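Local coordinates for Low molecular weight heat shock protein (PDB 3GLA) that probably acts as a small heat-shock chaperone of the alpha-crystallin family, holding unfolding proteins in a soluble state under stress, at residues Ser75-Ile81 with Arg93-Arg97; Gly37-Ile41 with His67-Leu72. All coordinates share one frame; numbering follows the deposited sequence.

How the interactions relate
After strands 7-11, 15-21 and 31-35, the chain enters strand 38-45 through Gly37, and interaction 2 pairs its start with the later strand 64-71, closing a loop that includes the excursion through strand 56-58. The chain then leaves Leu72 for the linker 75-81, passes through strands 82-86 and 89-95, and returns in interaction 1, where 93-97 lies beside that linker. The two closures follow in series, neither nested nor crossed. Interaction 2 belongs to the three-stranded sheet and interaction 1 to the end of the four-stranded one. Leu39 touches both Ile81 and Ile94, and Ile94 also meets Leu72, tying the sheets together through their apolar interior.

Interaction 1. Residues Ser75-Ile81 with Arg93-Arg97; sequences SADADGI and RIPKR
Asp77 and Arg97 cross at about a right angle where the linker between the two sheets of the alpha-crystallin beta-sandwich runs beside the end of strand 89-95. Asp77 OD2 lies over one guanidinium face, toward its rim, with the carboxylate and guanidinium planes 35° apart. Asp77 OD2 is 3.3 Å from Arg97 NH1 but well out of the guanidinium plane, so the salt bridge rests on charge and no N-H points at the oxygen. Asp77 CG stands anti to the backbone N (chi1 -174°), which brings OD2 over the group at the end of the extended Arg97 chain. OD2 also accepts from Asp79 N, above the carboxylate plane, forming an Asx turn at the start of the 3-10 segment 78-80.

The backbones join through a single bridge, Ala76 with Lys96. Asp77 N donates to Pro95 O at 2.6 Å, and Arg97 N donates to Ser75 O at 2.7 Å. On the inner side, Ile81 and Ile94 lie side by side and point the same way, with CG1 of Ile81 3.7 Å from CG1 of Ile94; Met34 of strand 31-35 packs on both. The Pro95 ring comes against Gly80, its CD 3.2 Å from Gly80 O. Lys96 runs extended past Ser75 OG, and its ammonium group leaves the linker for Glu11 and for a cation-pi contact with Phe16. In the guanidinium plane of Arg97, a water accepts from NH1 and from Ala78 N and donates to Ala76 O, 3.0 Å away.

Interaction 2. Residues Gly37-Ile41 with His67-Leu72; sequences GILSI and HRRFAL
The His67 ring meets residues 38-41 by its edge: CE1 is 2.9 Å from Ser40 OG, and Ser40 CB also lies in the ring plane. With CG anti to the backbone N (chi1 -178°), the ring leans across toward Ser40, and one face carries the Arg69 guanidinium, whose CZ sits 3.5 Å above the ring plane toward the rim. His67 ND1 gives a weak hydrogen bond to Ile41 O. Phe70 places CZ over the centre of one face of the Arg68 guanidinium, while Arg68 NH1 lies at the edge of the phenyl ring. That arginine reaches Glu60 of the second subunit in a salt bridge and donates to Pro5 O. Ile41 CG1 approaches the Phe70 ring edge at 4.3 Å and runs alongside Arg68 CB.

Between the strands, Leu39 and Phe70 exchange both backbone bonds as a hydrogen-bonded pair, as do Ile41 and Arg68. Just beyond the paired strands, Leu72 N donates to Gly37 O at 2.9 Å. Leu39, Ile41 and Phe70 face inward, toward Leu18 and Ala20 of strand 15-21; on the other face, Ile38 CG2 packs 3.7 Å from Arg69 CB. The directions of 38-41 and 67-71 differ by 161°, the antiparallel pairing of one sheet of the immunoglobulin-like alpha-crystallin sandwich.

Interaction 1. Residues Ser75-Ile81 with Arg93-Arg97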
loop_
_atom_site.group_PDB
_atom_site.type_symbol
_atom_site.label_atom_id
_atom_site.label_comp_id
_atom_site.label_asym_id
_atom_site.label_seq_id
_atom_site.Cartn_x
_atom_site.Cartn_y
_atom_site.Cartn_z
ATOM N N SER B 75 -14.607 14.206 -20.009
ATOM C CA SER B 75 -14.586 15.373 -19.188
ATOM C C SER B 75 -13.259 15.587 -18.419
ATOM O O SER B 75 -12.952 16.648 -17.923
ATOM C CB SER B 75 -15.665 15.373 -18.160
ATOM O OG SER B 75 -15.546 14.262 -17.187
ATOM N N ALA B 76 -12.495 14.520 -18.306
ATOM C CA ALA B 76 -11.337 14.671 -17.407
ATOM C C ALA B 76 -10.309 15.503 -18.159
ATOM O O ALA B 76 -10.054 15.292 -19.320
ATOM C CB ALA B 76 -10.760 13.201 -17.145
ATOM N N ASP B 77 -9.636 16.359 -17.444
ATOM C CA ASP B 77 -8.647 17.212 -18.129
ATOM C C ASP B 77 -7.219 16.801 -17.728
ATOM O O ASP B 77 -6.807 17.093 -16.642
ATOM C CB ASP B 77 -8.923 18.575 -17.526
ATOM C CG ASP B 77 -8.090 19.677 -18.196
ATOM O OD1 ASP B 77 -8.436 20.843 -17.887
ATOM O OD2 ASP B 77 -7.143 19.393 -18.933
ATOM N N ALA B 78 -6.547 16.171 -18.669
ATOM C CA ALA B 78 -5.224 15.603 -18.480
ATOM C C ALA B 78 -4.249 16.653 -18.070
ATOM O O ALA B 78 -3.433 16.460 -17.210
ATOM C CB ALA B 78 -4.784 14.967 -19.790
ATOM N N ASP B 79 -4.492 17.862 -18.544
ATOM C CA ASP B 79 -3.459 18.856 -18.275
ATOM C C ASP B 79 -3.415 19.343 -16.887
ATOM O O ASP B 79 -2.414 20.036 -16.527
ATOM C CB ASP B 79 -3.708 20.059 -19.275
ATOM C CG ASP B 79 -3.560 19.645 -20.675
ATOM O OD1 ASP B 79 -3.990 20.359 -21.634
ATOM O OD2 ASP B 79 -2.910 18.596 -21.052
ATOM N N GLY B 80 -4.443 19.120 -16.079
ATOM C CA GLY B 80 -4.560 19.645 -14.776
ATOM C C GLY B 80 -4.248 18.696 -13.657
ATOM O O GLY B 80 -4.507 18.950 -12.531
ATOM N N ILE B 81 -3.714 17.548 -14.065
ATOM C CA ILE B 81 -3.556 16.536 -12.993
ATOM C C ILE B 81 -2.620 16.957 -11.942
ATOM O O ILE B 81 -1.594 17.626 -12.236
ATOM C CB ILE B 81 -2.991 15.317 -13.648
ATOM C CG1 ILE B 81 -4.083 14.638 -14.433
ATOM C CG2 ILE B 81 -2.488 14.262 -12.520
ATOM C CD1 ILE B 81 -3.474 13.606 -15.324
ATOM N N ARG B 93 -5.424 13.708 -8.740
ATOM C CA ARG B 93 -6.682 14.431 -8.939
ATOM C C ARG B 93 -6.658 14.933 -10.325
ATOM O O ARG B 93 -5.665 15.457 -10.827
ATOM C CB ARG B 93 -6.816 15.599 -7.972
ATOM C CG ARG B 93 -6.876 15.130 -6.549
ATOM C CD ARG B 93 -7.360 16.220 -5.612
ATOM N NE ARG B 93 -8.170 15.538 -4.637
ATOM C CZ ARG B 93 -9.472 15.725 -4.504
ATOM N NH1 ARG B 93 -10.139 15.019 -3.591
ATOM N NH2 ARG B 93 -10.113 16.618 -5.262
ATOM N N ILE B 94 -7.770 14.753 -11.035
ATOM C CA ILE B 94 -7.817 15.064 -12.428
ATOM C C ILE B 94 -9.045 15.971 -12.566
ATOM O O ILE B 94 -10.155 15.577 -12.392
ATOM C CB ILE B 94 -8.048 13.902 -13.271
ATOM C CG1 ILE B 94 -6.931 12.809 -13.064
ATOM C CG2 ILE B 94 -7.994 14.254 -14.779
ATOM C CD1 ILE B 94 -7.528 11.724 -12.062
ATOM N N PRO B 95 -8.798 17.243 -12.874
ATOM C CA PRO B 95 -9.973 18.123 -12.907
ATOM C C PRO B 95 -10.767 17.867 -14.105
ATOM O O PRO B 95 -10.302 17.314 -15.105
ATOM C CB PRO B 95 -9.317 19.532 -13.023
ATOM C CG PRO B 95 -7.974 19.308 -13.578
ATOM C CD PRO B 95 -7.499 17.909 -13.122
ATOM N N LYS B 96 -12.061 18.277 -14.045
ATOM C CA LYS B 96 -12.864 18.168 -15.232
ATOM C C LYS B 96 -12.787 19.473 -16.040
ATOM O O LYS B 96 -12.526 20.491 -15.452
ATOM C CB LYS B 96 -14.322 17.961 -14.857
ATOM C CG LYS B 96 -14.531 16.579 -14.269
ATOM C CD LYS B 96 -15.962 16.577 -13.742
ATOM C CE LYS B 96 -16.307 15.163 -13.329
ATOM N NZ LYS B 96 -17.745 15.086 -12.938
ATOM N N ARG B 97 -12.964 19.284 -17.296
ATOM C CA ARG B 97 -12.996 20.384 -18.348
ATOM C C ARG B 97 -14.266 21.112 -18.048
ATOM O O ARG B 97 -15.350 20.513 -17.787
ATOM C CB ARG B 97 -13.029 19.855 -19.699
ATOM C CG ARG B 97 -11.718 19.022 -20.079
ATOM C CD ARG B 97 -11.686 18.584 -21.401
ATOM N NE ARG B 97 -10.320 18.083 -21.505
ATOM C CZ ARG B 97 -9.214 18.783 -21.869
ATOM N NH1 ARG B 97 -8.013 18.124 -21.870
ATOM N NH2 ARG B 97 -9.256 20.075 -22.323
HETATM O O HOH W 1 -7.703 15.240 -21.161
HETATM O O HOH W 2 -10.009 21.640 -16.010
HETATM O O HOH W 3 -5.910 18.536 -9.790
#

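Interaction 2. Residues Gly37-Ile41 with His67-Leu72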
loop_
_atom_site.group_PDB
_atom_site.type_symbol
_atom_site.label_atom_id
_atom_site.label_comp_id
_atom_site.label_asym_id
_atom_site.label_seq_id
_atom_site.Cartn_x
_atom_site.Cartn_y
_atom_site.Cartn_z
ATOM N N GLY B 37 -6.927 10.729 -22.992
ATOM C CA GLY B 37 -8.033 10.421 -22.076
ATOM C C GLY B 37 -7.657 9.203 -21.201
ATOM O O GLY B 37 -8.463 8.795 -20.434
ATOM N N ILE B 38 -6.392 8.783 -21.272
ATOM C CA ILE B 38 -6.042 7.531 -20.520
ATOM C C ILE B 38 -4.997 7.968 -19.485
ATOM O O ILE B 38 -3.848 8.383 -19.805
ATOM C CB ILE B 38 -5.498 6.506 -21.454
ATOM C CG1 ILE B 38 -6.626 6.083 -22.414
ATOM C CG2 ILE B 38 -5.048 5.280 -20.579
ATOM C CD1 ILE B 38 -6.025 5.294 -23.539
ATOM N N LEU B 39 -5.382 7.774 -18.189
ATOM C CA LEU B 39 -4.471 8.063 -17.101
ATOM C C LEU B 39 -3.634 6.828 -16.841
ATOM O O LEU B 39 -4.195 5.753 -16.675
ATOM C CB LEU B 39 -5.355 8.394 -15.880
ATOM C CG LEU B 39 -4.623 8.664 -14.539
ATOM C CD1 LEU B 39 -3.650 9.891 -14.666
ATOM C CD2 LEU B 39 -5.649 8.905 -13.423
ATOM N N SER B 40 -2.324 7.006 -16.748
ATOM C CA SER B 40 -1.357 5.881 -16.617
ATOM C C SER B 40 -0.600 6.123 -15.306
ATOM O O SER B 40 -0.226 7.248 -14.934
ATOM C CB SER B 40 -0.334 6.047 -17.787
ATOM O OG SER B 40 0.810 5.308 -17.544
ATOM N N ILE B 41 -0.396 5.053 -14.566
ATOM C CA ILE B 41 0.535 5.097 -13.486
ATOM C C ILE B 41 1.555 4.041 -13.732
ATOM O O ILE B 41 1.215 2.935 -14.118
ATOM C CB ILE B 41 -0.109 4.885 -12.078
ATOM C CG1 ILE B 41 -0.900 3.549 -12.035
ATOM C CG2 ILE B 41 -1.004 6.064 -11.781
ATOM C CD1 ILE B 41 -1.376 3.169 -10.585
ATOM N N HIS B 67 2.289 -0.977 -14.291
ATOM C CA HIS B 67 1.815 0.052 -15.183
ATOM C C HIS B 67 0.378 -0.229 -15.406
ATOM O O HIS B 67 -0.009 -1.304 -15.849
ATOM C CB HIS B 67 2.584 -0.165 -16.443
ATOM C CG HIS B 67 2.294 0.809 -17.494
ATOM N ND1 HIS B 67 1.498 1.924 -17.334
ATOM C CD2 HIS B 67 2.811 0.896 -18.747
ATOM C CE1 HIS B 67 1.479 2.624 -18.474
ATOM N NE2 HIS B 67 2.270 2.030 -19.323
ATOM N N ARG B 68 -0.427 0.682 -14.978
ATOM C CA ARG B 68 -1.841 0.497 -15.158
ATOM C C ARG B 68 -2.264 1.797 -15.889
ATOM O O ARG B 68 -1.712 2.877 -15.718
ATOM C CB ARG B 68 -2.568 0.465 -13.843
ATOM C CG ARG B 68 -2.039 -0.819 -13.091
ATOM C CD ARG B 68 -3.018 -1.215 -11.970
ATOM N NE ARG B 68 -4.256 -1.716 -12.491
ATOM C CZ ARG B 68 -5.360 -1.761 -11.727
ATOM N NH1 ARG B 68 -5.391 -1.241 -10.487
ATOM N NH2 ARG B 68 -6.453 -2.236 -12.255
ATOM N N ARG B 69 -3.312 1.558 -16.644
ATOM C CA ARG B 69 -3.948 2.627 -17.470
ATOM C C ARG B 69 -5.362 2.644 -17.166
ATOM O O ARG B 69 -6.064 1.599 -17.019
ATOM C CB ARG B 69 -3.729 2.259 -18.950
ATOM C CG ARG B 69 -2.286 2.337 -19.379
ATOM C CD ARG B 69 -2.007 1.774 -20.928
ATOM N NE ARG B 69 -1.451 0.485 -20.705
ATOM C CZ ARG B 69 -0.227 0.047 -20.854
ATOM N NH1 ARG B 69 0.733 0.678 -21.522
ATOM N NH2 ARG B 69 -0.021 -1.153 -20.408
ATOM N N PHE B 70 -5.906 3.852 -17.086
ATOM C CA PHE B 70 -7.294 4.011 -16.782
ATOM C C PHE B 70 -7.876 5.036 -17.767
ATOM O O PHE B 70 -7.650 6.228 -17.621
ATOM C CB PHE B 70 -7.575 4.469 -15.407
ATOM C CG PHE B 70 -6.938 3.544 -14.374
ATOM C CD1 PHE B 70 -5.613 3.755 -13.983
ATOM C CD2 PHE B 70 -7.559 2.360 -14.046
ATOM C CE1 PHE B 70 -4.986 2.899 -13.084
ATOM C CE2 PHE B 70 -6.917 1.445 -13.148
ATOM C CZ PHE B 70 -5.628 1.752 -12.673
ATOM N N ALA B 71 -8.633 4.573 -18.732
ATOM C CA ALA B 71 -9.345 5.548 -19.571
ATOM C C ALA B 71 -10.344 6.269 -18.665
ATOM O O ALA B 71 -11.065 5.690 -17.878
ATOM C CB ALA B 71 -10.148 4.711 -20.633
ATOM N N LEU B 72 -10.439 7.614 -18.752
ATOM C CA LEU B 72 -11.339 8.343 -17.948
ATOM C C LEU B 72 -12.325 9.069 -18.940
ATOM O O LEU B 72 -12.038 9.091 -20.147
ATOM C CB LEU B 72 -10.558 9.452 -17.268
ATOM C CG LEU B 72 -9.578 8.898 -16.179
ATOM C CD1 LEU B 72 -8.848 10.135 -15.673
ATOM C CD2 LEU B 72 -10.399 8.323 -15.070
#